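PDB 3BY8: sensor histidine kinase DcuS from Escherichia coli, which senses C4-dicarboxylates such as fumarate and malate through its periplasmic domain and, in response, activates the regulator DcuR by phosphorylation. Local coordinates for residues A[33-38]-A[67-71]. Sequence-based numbering, arbitrary orientation.
With LMR ((2S)-2-hydroxybutanedioic acid), chain B.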
# COMPACT_ATOMS: atom_id res chain seq x y z
N GLY A 33 2.99 5.24 -14.59
CA GLY A 33 3.00 3.79 -14.60
C GLY A 33 1.62 3.18 -14.55
O GLY A 33 1.37 2.13 -15.13
N LEU A 34 0.73 3.86 -13.83
CA LEU A 34 -0.64 3.39 -13.73
C LEU A 34 -1.25 3.48 -15.11
O LEU A 34 -2.35 2.97 -15.35
CB LEU A 34 -1.41 4.23 -12.71
CG LEU A 34 -1.08 3.88 -11.25
CD1 LEU A 34 -1.73 4.87 -10.29
CD2 LEU A 34 -1.55 2.46 -10.96
N GLN A 35 -0.55 4.15 -16.03
CA GLN A 35 -1.07 4.22 -17.40
C GLN A 35 -0.48 3.07 -18.22
O GLN A 35 -1.00 2.72 -19.28
CB GLN A 35 -0.67 5.55 -18.05
CG GLN A 35 -1.22 6.79 -17.37
CD GLN A 35 -0.48 8.05 -17.77
OE1 GLN A 35 -0.32 8.33 -18.95
NE2 GLN A 35 -0.04 8.82 -16.78
N LYS A 36 0.60 2.50 -17.71
CA LYS A 36 1.30 1.41 -18.37
C LYS A 36 0.73 0.05 -17.96
O LYS A 36 -0.35 -0.05 -17.37
CB LYS A 36 2.78 1.44 -17.99
CG LYS A 36 3.40 2.82 -18.01
CD LYS A 36 4.80 2.80 -17.40
CE LYS A 36 5.41 4.19 -17.36
NZ LYS A 36 6.78 4.19 -16.76
N LYS A 37 1.48 -0.99 -18.29
CA LYS A 37 1.11 -2.34 -17.93
C LYS A 37 1.77 -2.57 -16.57
O LYS A 37 2.86 -2.04 -16.31
CB LYS A 37 1.64 -3.33 -18.96
CG LYS A 37 0.78 -3.42 -20.22
CD LYS A 37 0.46 -2.05 -20.82
CE LYS A 37 1.67 -1.38 -21.49
NZ LYS A 37 2.74 -0.98 -20.54
N PRO A 38 1.12 -3.33 -15.69
CA PRO A 38 1.71 -3.58 -14.38
C PRO A 38 3.17 -4.04 -14.48
O PRO A 38 4.06 -3.46 -13.86
CB PRO A 38 0.81 -4.66 -13.79
CG PRO A 38 -0.53 -4.32 -14.38
CD PRO A 38 -0.18 -4.01 -15.83
N LEU A 67 -5.94 -4.17 -9.38
CA LEU A 67 -4.79 -4.90 -9.92
C LEU A 67 -3.50 -4.36 -9.35
O LEU A 67 -3.29 -3.14 -9.35
CB LEU A 67 -4.69 -4.78 -11.43
CG LEU A 67 -5.66 -5.57 -12.27
CD1 LEU A 67 -5.12 -5.53 -13.69
CD2 LEU A 67 -5.78 -7.01 -11.75
N ARG A 68 -2.61 -5.24 -8.91
CA ARG A 68 -1.36 -4.81 -8.29
C ARG A 68 -0.26 -4.35 -9.23
O ARG A 68 -0.02 -4.99 -10.27
CB ARG A 68 -0.76 -5.94 -7.46
CG ARG A 68 -1.66 -6.55 -6.40
CD ARG A 68 -0.78 -7.41 -5.53
NE ARG A 68 -1.52 -8.27 -4.61
CZ ARG A 68 -2.09 -9.42 -4.95
NH1 ARG A 68 -2.05 -9.86 -6.21
NH2 ARG A 68 -2.67 -10.18 -4.03
N TYR A 69 0.40 -3.26 -8.84
CA TYR A 69 1.54 -2.73 -9.57
C TYR A 69 2.85 -3.00 -8.82
O TYR A 69 3.94 -2.73 -9.32
CB TYR A 69 1.36 -1.24 -9.81
CG TYR A 69 0.60 -0.98 -11.07
CD1 TYR A 69 -0.73 -1.37 -11.22
CD2 TYR A 69 1.24 -0.39 -12.16
CE1 TYR A 69 -1.41 -1.18 -12.42
CE2 TYR A 69 0.58 -0.19 -13.35
CZ TYR A 69 -0.73 -0.58 -13.48
OH TYR A 69 -1.37 -0.36 -14.67
N SER A 70 2.73 -3.53 -7.61
CA SER A 70 3.88 -3.87 -6.79
C SER A 70 3.45 -4.85 -5.70
O SER A 70 2.25 -4.92 -5.37
CB SER A 70 4.48 -2.63 -6.13
OG SER A 70 3.55 -1.97 -5.27
N HIS A 71 4.41 -5.63 -5.21
CA HIS A 71 4.19 -6.60 -4.13
C HIS A 71 5.54 -7.21 -3.80
O HIS A 71 6.37 -7.35 -4.69
CB HIS A 71 3.28 -7.73 -4.59
CG HIS A 71 2.74 -8.58 -3.47
ND1 HIS A 71 3.45 -9.62 -2.89
CD2 HIS A 71 1.54 -8.54 -2.84
CE1 HIS A 71 2.71 -10.18 -1.95
NE2 HIS A 71 1.55 -9.55 -1.90
C1 LMR B . -2.21 -7.99 -1.27
O1A LMR B . -1.29 -7.62 -1.94
O1B LMR B . -3.04 -8.80 -1.74
C2 LMR B . -2.12 -7.77 0.21
O2 LMR B . -3.20 -8.49 0.94
C3 LMR B . -0.70 -8.00 0.77
C4 LMR B . -0.49 -9.51 1.02
O4A LMR B . -0.35 -10.26 0.06
O4B LMR B . -0.53 -9.96 2.20
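The Tyr69 ring is clamped between Leu34 and Pro38. On one face, in one of the two conformers of Leu34, its CD2 sits over the ring centre, 3.8 Å from the Tyr69 centroid, in a CH-pi contact; on the opposite face Pro38 CA makes a second, nearer the rim, while Pro38 CG lies 3.8 Å from Tyr69 CE1. At the edge, Gly33 O approaches Tyr69 CE2; the same carbonyl accepts Lys36 N within the type I turn of residues 33-36. In that conformer Leu34 CG stands beside its own backbone N (chi1 -76°), and chi2 at 172° carries the methyl over the ring. The phenol enters the loop, and Tyr69 OH donates to Lys36 O over 2.9 Å, reaching this oxygen from above the carbonyl plane. With an alanine at Tyr69, Lys36 O would probably lose this donor and a gap would open beside Pro38. Next to the tyrosine, the Arg68 chain, extended from CG to NE, reaches the malate, and its guanidinium meets a carboxylate edge-on: Arg68 NE binds malate O1A at 2.8 Å and NH2 binds O1B at 2.7 Å. His71 NE2 donates to malate O4A on the other carboxylate, 2.8 Å away with an N-H...O angle of 169°. Arg108 and the backbone of Lys82, Gly101, Phe102 and Leu103 also bind the ligand. The segment 67-71 thus ties the loop after helix 28-33 to the C4-dicarboxylate pocket of a periplasmic single Cache sensor domain.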